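Local coordinates for protein Pcdhgb2 (Mus musculus, PDB 5SZR) that probably mediates calcium-dependent cell adhesion, here represented by its extracellular cadherin domains 3 to 6, and may help set up specific neuronal connections, at residues P2-Q7 against L90-S95; V12-D17 against I96-L101; R53-D58 against Y78-E83. One frame throughout, in Å; residues are numbered along the deposited sequence. Where two conformers were deposited one is given.

Interaction 1: residues P2-Q7 against L90-S95; sequences PPMFSQ and LASHCS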
ATOM      1  N   PRO A   2     -83.584  25.303 -39.535  1.00150.19           N
ATOM      2  CA  PRO A   2     -82.457  24.372 -39.420  1.00143.75           C
ATOM      3  C   PRO A   2     -81.702  24.530 -38.103  1.00137.43           C
ATOM      4  O   PRO A   2     -81.770  25.595 -37.489  1.00141.25           O
ATOM      5  CB  PRO A   2     -81.568  24.752 -40.608  1.00143.56           C
ATOM      6  CG  PRO A   2     -81.852  26.194 -40.825  1.00146.31           C
ATOM      7  CD  PRO A   2     -83.317  26.370 -40.516  1.00151.91           C
ATOM      8  N   PRO A   3     -80.999  23.485 -37.670  1.00127.72           N
ATOM      9  CA  PRO A   3     -80.204  23.594 -36.443  1.00119.49           C
ATOM     10  C   PRO A   3     -79.025  24.536 -36.630  1.00110.14           C
ATOM     11  O   PRO A   3     -78.490  24.687 -37.731  1.00109.56           O
ATOM     12  CB  PRO A   3     -79.737  22.156 -36.189  1.00118.04           C
ATOM     13  CG  PRO A   3     -79.796  21.494 -37.524  1.00121.53           C
ATOM     14  CD  PRO A   3     -80.946  22.132 -38.252  1.00127.58           C
ATOM     15  N   MET A   4     -78.629  25.185 -35.535  1.00102.16           N
ATOM     16  CA  MET A   4     -77.493  26.096 -35.561  1.00 93.17           C
ATOM     17  C   MET A   4     -76.790  26.097 -34.214  1.00 85.03           C
ATOM     18  O   MET A   4     -77.439  26.144 -33.164  1.00 81.90           O
ATOM     19  CB  MET A   4     -77.912  27.528 -35.914  1.00 94.86           C
ATOM     20  CG  MET A   4     -78.022  27.797 -37.398  1.00100.01           C
ATOM     21  SD  MET A   4     -77.847  29.549 -37.784  1.00105.30           S
ATOM     22  CE  MET A   4     -79.165  30.258 -36.791  1.00109.36           C
ATOM     23  N   PHE A   5     -75.460  26.061 -34.257  1.00 80.61           N
ATOM     24  CA  PHE A   5     -74.649  26.197 -33.060  1.00 76.23           C
ATOM     25  C   PHE A   5     -74.478  27.669 -32.694  1.00 73.50           C
ATOM     26  O   PHE A   5     -74.587  28.565 -33.536  1.00 71.08           O
ATOM     27  CB  PHE A   5     -73.280  25.544 -33.257  1.00 72.19           C
ATOM     28  CG  PHE A   5     -73.330  24.047 -33.356  1.00 71.28           C
ATOM     29  CD1 PHE A   5     -73.407  23.267 -32.213  1.00 68.06           C
ATOM     30  CD2 PHE A   5     -73.302  23.417 -34.591  1.00 71.89           C
ATOM     31  CE1 PHE A   5     -73.462  21.891 -32.298  1.00 66.79           C
ATOM     32  CE2 PHE A   5     -73.353  22.038 -34.681  1.00 70.89           C
ATOM     33  CZ  PHE A   5     -73.431  21.276 -33.533  1.00 68.61           C
ATOM     34  N   SER A   6     -74.204  27.908 -31.407  1.00 73.09           N
ATOM     35  CA  SER A   6     -74.014  29.269 -30.914  1.00 73.39           C
ATOM     36  C   SER A   6     -72.868  29.975 -31.629  1.00 69.37           C
ATOM     37  O   SER A   6     -72.888  31.202 -31.778  1.00 72.08           O
ATOM     38  CB  SER A   6     -73.768  29.242 -29.403  1.00 77.26           C
ATOM     39  OG  SER A   6     -72.657  30.047 -29.044  1.00 78.18           O
ATOM     40  N   GLN A   7     -71.870  29.222 -32.076  1.00 62.68           N
ATOM     41  CA  GLN A   7     -70.741  29.771 -32.814  1.00 62.78           C
ATOM     42  C   GLN A   7     -70.151  28.643 -33.649  1.00 59.75           C
ATOM     43  O   GLN A   7     -70.495  27.473 -33.475  1.00 58.56           O
ATOM     44  CB  GLN A   7     -69.695  30.373 -31.869  1.00 63.85           C
ATOM     45  CG  GLN A   7     -68.957  29.338 -31.028  1.00 63.07           C
ATOM     46  CD  GLN A   7     -68.228  29.950 -29.847  1.00 63.50           C
ATOM     47  OE1 GLN A   7     -68.853  30.436 -28.903  1.00 63.12           O
ATOM     48  NE2 GLN A   7     -66.893  29.928 -29.896  1.00 62.06           N
ATOM     49  N   LEU A  90     -81.492  18.478 -43.395  1.00141.60           N
ATOM     50  CA  LEU A  90     -80.530  19.557 -43.226  1.00131.72           C
ATOM     51  C   LEU A  90     -79.635  19.306 -42.016  1.00121.45           C
ATOM     52  O   LEU A  90     -79.994  18.593 -41.074  1.00119.18           O
ATOM     53  CB  LEU A  90     -81.253  20.897 -43.072  1.00133.09           C
ATOM     54  N   ALA A  91     -78.446  19.907 -42.050  1.00114.21           N
ATOM     55  CA  ALA A  91     -77.485  19.737 -40.972  1.00105.99           C
ATOM     56  C   ALA A  91     -76.640  20.994 -40.832  1.00100.08           C
ATOM     57  O   ALA A  91     -76.545  21.814 -41.750  1.00100.43           O
ATOM     58  CB  ALA A  91     -76.584  18.517 -41.203  1.00103.29           C
ATOM     59  N   SER A  92     -76.026  21.132 -39.658  1.00 93.79           N
ATOM     60  CA  SER A  92     -75.104  22.218 -39.360  1.00 87.94           C
ATOM     61  C   SER A  92     -73.868  21.655 -38.675  1.00 82.49           C
ATOM     62  O   SER A  92     -73.910  20.593 -38.046  1.00 81.89           O
ATOM     63  CB  SER A  92     -75.750  23.292 -38.475  1.00 86.15           C
ATOM     64  OG  SER A  92     -76.568  24.152 -39.243  1.00 88.99           O
ATOM     65  N   HIS A  93     -72.761  22.385 -38.799  1.00 79.19           N
ATOM     66  CA  HIS A  93     -71.470  21.927 -38.311  1.00 75.60           C
ATOM     67  C   HIS A  93     -70.826  22.985 -37.429  1.00 69.80           C
ATOM     68  O   HIS A  93     -71.075  24.185 -37.583  1.00 69.98           O
ATOM     69  CB  HIS A  93     -70.518  21.590 -39.465  1.00 80.28           C
ATOM     70  CG  HIS A  93     -71.139  20.759 -40.542  1.00 87.23           C
ATOM     71  ND1 HIS A  93     -71.812  21.311 -41.612  1.00 92.22           N
ATOM     72  CD2 HIS A  93     -71.190  19.416 -40.716  1.00 90.13           C
ATOM     73  CE1 HIS A  93     -72.252  20.345 -42.398  1.00 96.30           C
ATOM     74  NE2 HIS A  93     -71.889  19.186 -41.877  1.00 95.26           N
ATOM     75  N   CYS A  94     -69.993  22.522 -36.500  1.00 64.86           N
ATOM     76  CA  CYS A  94     -69.130  23.398 -35.725  1.00 62.78           C
ATOM     77  C   CYS A  94     -67.844  22.648 -35.411  1.00 58.96           C
ATOM     78  O   CYS A  94     -67.789  21.416 -35.483  1.00 59.56           O
ATOM     79  CB  CYS A  94     -69.803  23.875 -34.435  1.00 63.91           C
ATOM     80  SG  CYS A  94     -69.816  22.652 -33.113  1.00 63.72           S
ATOM     81  N   SER A  95     -66.804  23.401 -35.064  1.00 55.01           N
ATOM     82  CA  SER A  95     -65.500  22.828 -34.765  1.00 55.46           C
ATOM     83  C   SER A  95     -65.068  23.195 -33.352  1.00 57.29           C
ATOM     84  O   SER A  95     -65.410  24.264 -32.835  1.00 59.13           O
ATOM     85  CB  SER A  95     -64.436  23.292 -35.767  1.00 52.01           C
ATOM     86  OG  SER A  95     -64.597  22.640 -37.013  1.00 52.70           O
TER
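Phe-5 lays its ring over the side chain of Cys-94. The thiol sits almost above the ring centre: Cys-94 SG is 3.6 Å from the centroid of the Phe-5 ring and only 4° off the ring normal. This is a sulfur-aromatic contact. Cys-94 CB lies over the same face, nearer the rim, and adds a CH-pi contact, with Phe-5 CD2 3.5 Å from Cys-94 CB. Cys-94 SG stands between the backbone N and the carbonyl carbon (chi1 78°), which lifts the sulfur toward the ring. At the ring edge, near its plane, Phe-5 CE2 approaches the backbone Ser-92 O at 3.7 Å.

The segment 2-7 leads into the first strand of a cadherin domain, a Greek-key beta sandwich, and here runs beside the start of strand 91-101. Val-27 and Ala-84 also pack on Phe-5.

Ser-92 makes the polar link. Its hydroxyl donates to the backbone carbonyl of Pro-3, with Ser-92 OG 2.5 Å from Pro-3 O. The donor is tilted 31° from the carbonyl plane. The buried ring of Pro-3 packs on Ala-29, Ile-40 and Asp-86 beyond the two segments.

Interaction 2: residues V12-D17 against I96-L101; sequences VTLRED and IQVKIL. With CA (calcium ion), chain K; CA (calcium ion), chain J.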
ATOM      1  N   VAL A  12     -61.046  24.937 -26.277  1.00 59.44           N
ATOM      2  CA  VAL A  12     -60.857  24.494 -24.901  1.00 60.08           C
ATOM      3  C   VAL A  12     -59.430  23.987 -24.743  1.00 59.34           C
ATOM      4  O   VAL A  12     -58.801  23.538 -25.706  1.00 59.38           O
ATOM      5  CB  VAL A  12     -61.868  23.397 -24.490  1.00 58.63           C
ATOM      6  CG1 VAL A  12     -63.289  23.912 -24.583  1.00 56.77           C
ATOM      7  CG2 VAL A  12     -61.688  22.151 -25.345  1.00 58.77           C
ATOM      8  N   THR A  13     -58.915  24.070 -23.517  1.00 59.97           N
ATOM      9  CA  THR A  13     -57.608  23.524 -23.171  1.00 59.62           C
ATOM     10  C   THR A  13     -57.770  22.438 -22.116  1.00 58.89           C
ATOM     11  O   THR A  13     -58.610  22.547 -21.219  1.00 58.33           O
ATOM     12  CB  THR A  13     -56.646  24.599 -22.644  1.00 60.78           C
ATOM     13  OG1 THR A  13     -57.058  25.018 -21.337  1.00 63.54           O
ATOM     14  CG2 THR A  13     -56.607  25.800 -23.575  1.00 58.39           C
ATOM     15  N   LEU A  14     -56.957  21.391 -22.223  1.00 60.62           N
ATOM     16  CA  LEU A  14     -56.976  20.287 -21.274  1.00 62.54           C
ATOM     17  C   LEU A  14     -55.563  19.981 -20.804  1.00 66.51           C
ATOM     18  O   LEU A  14     -54.626  19.942 -21.608  1.00 70.72           O
ATOM     19  CB  LEU A  14     -57.586  19.020 -21.888  1.00 62.04           C
ATOM     20  CG  LEU A  14     -58.996  19.080 -22.479  1.00 61.80           C
ATOM     21  CD1 LEU A  14     -59.405  17.710 -23.011  1.00 60.68           C
ATOM     22  CD2 LEU A  14     -59.996  19.585 -21.452  1.00 62.92           C
ATOM     23  N   ARG A  15     -55.412  19.779 -19.499  1.00 66.79           N
ATOM     24  CA  ARG A  15     -54.158  19.265 -18.969  0.53 66.25           C
ATOM     25  C   ARG A  15     -54.012  17.798 -19.351  1.00 68.55           C
ATOM     26  O   ARG A  15     -54.979  17.033 -19.320  1.00 65.99           O
ATOM     27  CB  ARG A  15     -54.110  19.435 -17.452  0.53 72.40           C
ATOM     28  CG  ARG A  15     -54.048  20.887 -16.987  0.53 68.49           C
ATOM     29  CD  ARG A  15     -54.238  20.992 -15.480  0.53 72.79           C
ATOM     30  NE  ARG A  15     -53.856  22.302 -14.962  0.53 71.63           N
ATOM     31  CZ  ARG A  15     -54.689  23.328 -14.820  0.53 70.68           C
ATOM     32  NH1 ARG A  15     -54.244  24.480 -14.338  0.53 71.01           N
ATOM     33  NH2 ARG A  15     -55.966  23.205 -15.163  0.53 68.65           N
ATOM     34  N   GLU A  16     -52.792  17.403 -19.719  1.00 66.64           N
ATOM     35  CA  GLU A  16     -52.590  16.046 -20.217  1.00 65.11           C
ATOM     36  C   GLU A  16     -52.864  14.973 -19.171  1.00 66.78           C
ATOM     37  O   GLU A  16     -52.955  13.796 -19.535  1.00 60.99           O
ATOM     38  CB  GLU A  16     -51.170  15.887 -20.766  1.00 66.24           C
ATOM     39  CG  GLU A  16     -50.060  16.128 -19.758  1.00 70.87           C
ATOM     40  CD  GLU A  16     -48.709  15.624 -20.253  1.00 68.09           C
ATOM     41  OE1 GLU A  16     -48.682  14.652 -21.036  1.00 68.17           O
ATOM     42  OE2 GLU A  16     -47.678  16.205 -19.864  1.00 77.17           O
ATOM     43  N   ASP A  17     -53.032  15.336 -17.900  1.00 69.16           N
ATOM     44  CA  ASP A  17     -53.221  14.357 -16.840  1.00 75.10           C
ATOM     45  C   ASP A  17     -54.680  14.176 -16.432  1.00 70.50           C
ATOM     46  O   ASP A  17     -54.945  13.478 -15.448  1.00 70.45           O
ATOM     47  CB  ASP A  17     -52.386  14.736 -15.613  1.00 85.26           C
ATOM     48  CG  ASP A  17     -52.850  16.028 -14.965  1.00 91.21           C
ATOM     49  OD1 ASP A  17     -53.815  15.990 -14.173  1.00 95.47           O
ATOM     50  OD2 ASP A  17     -52.244  17.084 -15.241  1.00 93.83           O
ATOM     51  N   ILE A  96     -64.316  22.291 -32.734  1.00 53.80           N
ATOM     52  CA  ILE A  96     -63.823  22.456 -31.373  1.00 54.17           C
ATOM     53  C   ILE A  96     -62.336  22.138 -31.390  1.00 54.60           C
ATOM     54  O   ILE A  96     -61.948  20.978 -31.567  1.00 55.44           O
ATOM     55  CB  ILE A  96     -64.561  21.555 -30.379  1.00 55.39           C
ATOM     56  CG1 ILE A  96     -66.053  21.882 -30.393  1.00 59.34           C
ATOM     57  CG2 ILE A  96     -63.982  21.719 -28.979  1.00 53.46           C
ATOM     58  CD1 ILE A  96     -66.915  20.734 -29.997  1.00 61.35           C
ATOM     59  N   GLN A  97     -61.507  23.161 -31.215  1.00 53.65           N
ATOM     60  CA  GLN A  97     -60.058  22.999 -31.229  1.00 55.15           C
ATOM     61  C   GLN A  97     -59.585  22.788 -29.797  1.00 56.42           C
ATOM     62  O   GLN A  97     -59.664  23.702 -28.968  1.00 57.81           O
ATOM     63  CB  GLN A  97     -59.391  24.208 -31.873  1.00 54.94           C
ATOM     64  CG  GLN A  97     -59.704  24.319 -33.347  1.00 58.31           C
ATOM     65  CD  GLN A  97     -59.017  25.485 -34.004  1.00 63.02           C
ATOM     66  OE1 GLN A  97     -57.793  25.619 -33.940  1.00 68.66           O
ATOM     67  NE2 GLN A  97     -59.799  26.341 -34.646  1.00 61.81           N
ATOM     68  N   VAL A  98     -59.108  21.581 -29.508  1.00 53.98           N
ATOM     69  CA  VAL A  98     -58.729  21.177 -28.161  1.00 54.04           C
ATOM     70  C   VAL A  98     -57.221  21.308 -28.031  1.00 57.17           C
ATOM     71  O   VAL A  98     -56.462  20.621 -28.728  1.00 57.99           O
ATOM     72  CB  VAL A  98     -59.188  19.743 -27.854  1.00 53.69           C
ATOM     73  CG1 VAL A  98     -58.720  19.326 -26.470  1.00 54.04           C
ATOM     74  CG2 VAL A  98     -60.704  19.638 -27.964  1.00 51.87           C
ATOM     75  N   LYS A  99     -56.788  22.192 -27.140  1.00 57.50           N
ATOM     76  CA  LYS A  99     -55.376  22.415 -26.869  1.00 59.24           C
ATOM     77  C   LYS A  99     -54.976  21.616 -25.636  1.00 58.76           C
ATOM     78  O   LYS A  99     -55.698  21.607 -24.633  1.00 55.40           O
ATOM     79  CB  LYS A  99     -55.103  23.905 -26.668  1.00 61.77           C
ATOM     80  CG  LYS A  99     -53.712  24.225 -26.175  1.00 68.31           C
ATOM     81  CD  LYS A  99     -53.527  25.727 -26.019  1.00 71.65           C
ATOM     82  CE  LYS A  99     -52.163  26.048 -25.426  1.00 75.78           C
ATOM     83  NZ  LYS A  99     -51.951  27.512 -25.252  1.00 77.25           N
ATOM     84  N   ILE A 100     -53.843  20.926 -25.718  1.00 61.51           N
ATOM     85  CA  ILE A 100     -53.340  20.119 -24.615  1.00 60.47           C
ATOM     86  C   ILE A 100     -52.227  20.890 -23.925  1.00 62.83           C
ATOM     87  O   ILE A 100     -51.412  21.553 -24.582  1.00 63.82           O
ATOM     88  CB  ILE A 100     -52.850  18.744 -25.107  1.00 62.44           C
ATOM     89  CG1 ILE A 100     -53.942  18.058 -25.927  1.00 60.63           C
ATOM     90  CG2 ILE A 100     -52.432  17.862 -23.931  1.00 64.09           C
ATOM     91  CD1 ILE A 100     -55.254  17.889 -25.186  1.00 60.04           C
ATOM     92  N   LEU A 101     -52.200  20.824 -22.598  1.00 65.74           N
ATOM     93  CA  LEU A 101     -51.194  21.506 -21.799  1.00 68.41           C
ATOM     94  C   LEU A 101     -50.148  20.514 -21.312  1.00 72.09           C
ATOM     95  O   LEU A 101     -50.478  19.403 -20.884  1.00 73.01           O
ATOM     96  CB  LEU A 101     -51.835  22.224 -20.611  1.00 68.01           C
ATOM     97  CG  LEU A 101     -52.730  23.397 -21.012  1.00 65.49           C
ATOM     98  CD1 LEU A 101     -53.385  24.023 -19.794  1.00 67.33           C
ATOM     99  CD2 LEU A 101     -51.925  24.425 -21.790  1.00 65.26           C
TER
HETATM  100 CA    CA K 708     -45.270  16.053 -20.463  1.00 62.89          CA
HETATM  101 CA    CA J 707     -46.946  12.793 -21.117  1.00 61.99          CA
HETATM  102  O   HOH W   1     -45.148  10.728 -21.278  1.00 51.15           O
HETATM  103  O   HOH W   2     -48.492  11.229 -20.376  1.00 45.10           O
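Val-12 pairs with Val-98 in a parallel ladder that runs on through Thr-13 with Lys-99, Leu-14 with Ile-100 and Arg-15 with Leu-101. Five backbone hydrogen bonds hold it. Val-12 N donates to Gln-97 O at 3.3 Å, and Leu-14 N donates to Lys-99 O at 2.7 Å. In return, Lys-99 N reaches Val-12 O at 2.8 Å, with a nearly straight N-H...O angle of 174°. Leu-101 N likewise donates to Leu-14 O. Past the strand end, Glu-16 N still donates to Leu-101 O at 3.3 Å. The carbonyls of Val-12, Leu-14 and Lys-99 each also receive a CA-H...O contact.

On the inner side, Val-12 CG2 meets Val-98 CG2, and Leu-14 CD1 meets Val-98 CG1 at 3.9 Å. Ile-100 sends CD1 to Leu-14 CB and CG2 to Glu-16 CB. Shortening Ile-100 to an alanine is likely to open a gap beside Leu-14 and leave the base of Glu-16 less firmly held. On the other side, Thr-13 CG2 lies alongside the extended Lys-99 chain.

The Glu-16 carboxylate bridges two calcium ions: Glu-16 OE2 binds one at 2.5 Å, Glu-16 OE1 the other at 2.5 Å. With CG between backbone N and carbonyl carbon (chi1 60°), the extended chain reaches the ions. Phe-72 N also donates to OE1. Two waters join the OE1-bound calcium, while Asp-71, Glu-73 and Asp-105 complete its shell. Glu-73, Asp-102, Glu-103, Asp-105 and Asp-138 complete the other. Such a bridging glutamate just after the first strand is typical of the calcium site between successive cadherin domains.

Interaction 3: residues R53-D58 against Y78-E83; sequences RIFNLD and YTLNVE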
ATOM      1  N   ARG A  53     -60.757   7.846 -31.092  1.00 82.46           N
ATOM      2  CA  ARG A  53     -60.167   6.951 -30.111  1.00 83.89           C
ATOM      3  C   ARG A  53     -59.955   7.602 -28.749  1.00 79.57           C
ATOM      4  O   ARG A  53     -59.721   6.893 -27.766  1.00 79.58           O
ATOM      5  CB  ARG A  53     -58.827   6.423 -30.640  1.00 88.80           C
ATOM      6  CG  ARG A  53     -58.488   5.015 -30.196  1.00 95.96           C
ATOM      7  CD  ARG A  53     -57.852   4.222 -31.329  1.00102.58           C
ATOM      8  NE  ARG A  53     -58.505   4.448 -32.622  1.00105.13           N
ATOM      9  CZ  ARG A  53     -59.713   3.994 -32.959  1.00106.52           C
ATOM     10  NH1 ARG A  53     -60.207   4.247 -34.165  1.00104.37           N
ATOM     11  NH2 ARG A  53     -60.433   3.293 -32.092  1.00109.32           N
ATOM     12  N   ILE A  54     -60.044   8.923 -28.666  1.00 76.16           N
ATOM     13  CA  ILE A  54     -59.786   9.656 -27.437  1.00 73.19           C
ATOM     14  C   ILE A  54     -61.059  10.268 -26.863  1.00 69.14           C
ATOM     15  O   ILE A  54     -61.247  10.283 -25.643  1.00 66.83           O
ATOM     16  CB  ILE A  54     -58.712  10.742 -27.685  1.00 72.76           C
ATOM     17  CG1 ILE A  54     -57.348  10.105 -27.956  1.00 73.17           C
ATOM     18  CG2 ILE A  54     -58.631  11.719 -26.521  1.00 72.75           C
ATOM     19  CD1 ILE A  54     -56.765   9.392 -26.754  1.00 75.75           C
ATOM     20  N   PHE A  55     -61.944  10.771 -27.721  1.00 68.16           N
ATOM     21  CA  PHE A  55     -63.126  11.499 -27.286  1.00 67.57           C
ATOM     22  C   PHE A  55     -64.402  10.718 -27.575  1.00 69.79           C
ATOM     23  O   PHE A  55     -64.489   9.960 -28.548  1.00 71.37           O
ATOM     24  CB  PHE A  55     -63.211  12.871 -27.967  1.00 63.97           C
ATOM     25  CG  PHE A  55     -62.022  13.744 -27.719  1.00 59.95           C
ATOM     26  CD1 PHE A  55     -61.947  14.521 -26.579  1.00 58.65           C
ATOM     27  CD2 PHE A  55     -60.981  13.790 -28.629  1.00 59.20           C
ATOM     28  CE1 PHE A  55     -60.850  15.328 -26.346  1.00 59.00           C
ATOM     29  CE2 PHE A  55     -59.881  14.595 -28.405  1.00 58.26           C
ATOM     30  CZ  PHE A  55     -59.814  15.366 -27.260  1.00 58.10           C
ATOM     31  N   ASN A  56     -65.399  10.923 -26.716  1.00 69.54           N
ATOM     32  CA  ASN A  56     -66.725  10.342 -26.878  1.00 71.52           C
ATOM     33  C   ASN A  56     -67.739  11.467 -27.031  1.00 70.32           C
ATOM     34  O   ASN A  56     -67.796  12.376 -26.194  1.00 68.10           O
ATOM     35  CB  ASN A  56     -67.087   9.452 -25.688  1.00 76.12           C
ATOM     36  CG  ASN A  56     -68.493   8.901 -25.783  1.00 81.45           C
ATOM     37  OD1 ASN A  56     -69.442   9.497 -25.269  1.00 82.92           O
ATOM     38  ND2 ASN A  56     -68.637   7.757 -26.442  1.00 84.59           N
ATOM     39  N   LEU A  57     -68.527  11.410 -28.100  1.00 70.67           N
ATOM     40  CA  LEU A  57     -69.554  12.405 -28.382  1.00 70.16           C
ATOM     41  C   LEU A  57     -70.925  11.769 -28.200  1.00 71.50           C
ATOM     42  O   LEU A  57     -71.278  10.829 -28.921  1.00 71.51           O
ATOM     43  CB  LEU A  57     -69.402  12.964 -29.798  1.00 68.70           C
ATOM     44  CG  LEU A  57     -70.557  13.838 -30.301  1.00 67.13           C
ATOM     45  CD1 LEU A  57     -70.777  15.024 -29.375  1.00 64.21           C
ATOM     46  CD2 LEU A  57     -70.303  14.310 -31.726  1.00 65.94           C
ATOM     47  N   ASP A  58     -71.693  12.283 -27.242  1.00 73.22           N
ATOM     48  CA  ASP A  58     -73.064  11.824 -27.051  1.00 77.30           C
ATOM     49  C   ASP A  58     -73.898  12.207 -28.269  1.00 78.28           C
ATOM     50  O   ASP A  58     -74.053  13.394 -28.575  1.00 75.95           O
ATOM     51  CB  ASP A  58     -73.653  12.428 -25.778  1.00 78.96           C
ATOM     52  CG  ASP A  58     -74.934  11.735 -25.335  1.00 83.41           C
ATOM     53  OD1 ASP A  58     -75.666  11.197 -26.192  1.00 85.88           O
ATOM     54  OD2 ASP A  58     -75.213  11.735 -24.117  1.00 85.05           O
ATOM     55  N   TYR A  78     -56.062  18.612 -30.682  1.00 62.23           N
ATOM     56  CA  TYR A  78     -57.065  17.833 -31.392  1.00 61.59           C
ATOM     57  C   TYR A  78     -58.073  18.765 -32.047  1.00 61.07           C
ATOM     58  O   TYR A  78     -58.483  19.771 -31.456  1.00 60.10           O
ATOM     59  CB  TYR A  78     -57.806  16.869 -30.456  1.00 59.67           C
ATOM     60  CG  TYR A  78     -56.932  15.820 -29.803  1.00 57.60           C
ATOM     61  CD1 TYR A  78     -56.675  14.612 -30.434  1.00 59.69           C
ATOM     62  CD2 TYR A  78     -56.386  16.032 -28.543  1.00 54.86           C
ATOM     63  CE1 TYR A  78     -55.877  13.645 -29.831  1.00 63.03           C
ATOM     64  CE2 TYR A  78     -55.597  15.078 -27.934  1.00 58.34           C
ATOM     65  CZ  TYR A  78     -55.343  13.887 -28.583  1.00 60.69           C
ATOM     66  OH  TYR A  78     -54.562  12.935 -27.978  1.00 60.25           O
ATOM     67  N   THR A  79     -58.476  18.417 -33.267  1.00 60.27           N
ATOM     68  CA  THR A  79     -59.484  19.151 -34.020  1.00 56.32           C
ATOM     69  C   THR A  79     -60.739  18.293 -34.111  1.00 57.09           C
ATOM     70  O   THR A  79     -60.709  17.201 -34.691  1.00 57.07           O
ATOM     71  CB  THR A  79     -58.974  19.516 -35.415  1.00 55.20           C
ATOM     72  OG1 THR A  79     -58.009  20.570 -35.313  1.00 54.13           O
ATOM     73  CG2 THR A  79     -60.117  19.977 -36.301  1.00 55.65           C
ATOM     74  N   LEU A  80     -61.832  18.785 -33.538  1.00 56.54           N
ATOM     75  CA  LEU A  80     -63.092  18.059 -33.476  1.00 57.97           C
ATOM     76  C   LEU A  80     -64.133  18.796 -34.311  1.00 61.46           C
ATOM     77  O   LEU A  80     -64.449  19.958 -34.034  1.00 63.11           O
ATOM     78  CB  LEU A  80     -63.571  17.911 -32.030  1.00 56.70           C
ATOM     79  CG  LEU A  80     -62.955  16.816 -31.151  1.00 57.35           C
ATOM     80  CD1 LEU A  80     -61.485  17.079 -30.855  1.00 56.01           C
ATOM     81  CD2 LEU A  80     -63.746  16.663 -29.853  1.00 56.26           C
ATOM     82  N   ASN A  81     -64.653  18.126 -35.333  1.00 62.40           N
ATOM     83  CA  ASN A  81     -65.747  18.648 -36.140  1.00 64.02           C
ATOM     84  C   ASN A  81     -67.003  17.863 -35.792  1.00 66.26           C
ATOM     85  O   ASN A  81     -67.006  16.629 -35.877  1.00 66.47           O
ATOM     86  CB  ASN A  81     -65.433  18.540 -37.631  1.00 64.08           C
ATOM     87  CG  ASN A  81     -64.118  19.195 -37.996  1.00 64.06           C
ATOM     88  OD1 ASN A  81     -63.849  20.335 -37.617  1.00 62.73           O
ATOM     89  ND2 ASN A  81     -63.282  18.470 -38.732  1.00 66.44           N
ATOM     90  N   VAL A  82     -68.055  18.572 -35.392  1.00 66.78           N
ATOM     91  CA  VAL A  82     -69.313  17.960 -34.983  1.00 67.79           C
ATOM     92  C   VAL A  82     -70.397  18.358 -35.974  1.00 72.10           C
ATOM     93  O   VAL A  82     -70.489  19.522 -36.384  1.00 73.25           O
ATOM     94  CB  VAL A  82     -69.701  18.363 -33.547  1.00 65.32           C
ATOM     95  CG1 VAL A  82     -71.081  17.835 -33.195  1.00 67.37           C
ATOM     96  CG2 VAL A  82     -68.669  17.838 -32.557  1.00 64.24           C
ATOM     97  N   GLU A  83     -71.217  17.386 -36.358  1.00 74.92           N
ATOM     98  CA  GLU A  83     -72.320  17.592 -37.285  1.00 79.93           C
ATOM     99  C   GLU A  83     -73.632  17.376 -36.542  1.00 83.65           C
ATOM    100  O   GLU A  83     -73.841  16.315 -35.944  1.00 84.86           O
ATOM    101  CB  GLU A  83     -72.211  16.641 -38.475  1.00 83.78           C
ATOM    102  CG  GLU A  83     -73.320  16.802 -39.491  1.00 90.68           C
ATOM    103  CD  GLU A  83     -73.516  15.557 -40.326  1.00 96.96           C
ATOM    104  OE1 GLU A  83     -73.253  14.448 -39.810  1.00 97.06           O
ATOM    105  OE2 GLU A  83     -73.931  15.688 -41.497  1.00101.81           O
TER
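Strand 55-57 and the 78-83 part of strand 77-85 run in nearly the same direction, 13° apart, with their axes 10.5 Å apart at the closest. No hydrogen bond crosses between these segments, and side chains fill the space. Phe-55 and Tyr-78 form a T-shaped pair. The edge of Phe-55 points at the face of Tyr-78, with the planes at 82° and the centroids 5.1 Å apart. Phe-55 CE2 makes the closest approach, 3.5 Å from Tyr-78 CG, offset toward the rim of the tyrosine ring. With Phe-55 CG anti to its carbonyl carbon (chi1 -58°), the ring reaches across to Tyr-78.

Leu-80 takes one face of Phe-55. Its CD1 makes a CH-pi contact, 4.2 Å from the Phe-55 centroid. The opposite face carries Ile-54 CG2, so the phenylalanine is held between two branched side chains. Ile-54 also places CG1 4.0 Å from Tyr-78 OH. Farther along, Leu-57 and Val-82 meet tip to tip, with Leu-57 CD2 3.9 Å from Val-82 CG1.

This is packing between the two sheets of the cadherin sandwich. Strand 55-57, which follows the short helix 49-54, is an outer strand of one sheet, and Thr-66 and Ile-64 of strand 63-66 lie beside its side chains. Strand 77-85 belongs to the other sheet. There, Tyr-42 and Phe-44 of strand 41-44 touch this packing from one neighbour, Val-98 and Ile-100 of strand 91-101 from the other.

Overall arrangement
From the N terminus, the chain passes through 2-7 and then 12-17. Each is later met by strand 91-101: interaction 1 closes a loop at 90-95, and interaction 2 closes one at 96-101. Because the segments alternate, these two loops cross. Interaction 3 joins 53-58 to 78-83, a shorter loop that lies within both. Strand 77-85 then pairs with strand 91-101: Val-82 N meets Cys-94 O, and Ile-96 N and Val-98 N meet Leu-80 O and Tyr-78 O. Interaction 2 joins strand 9-15 to the edge of one sheet, interaction 1 lays the lead-in 2-7 along strand 91-101, and interaction 3 ties that sheet to the other within one cadherin domain.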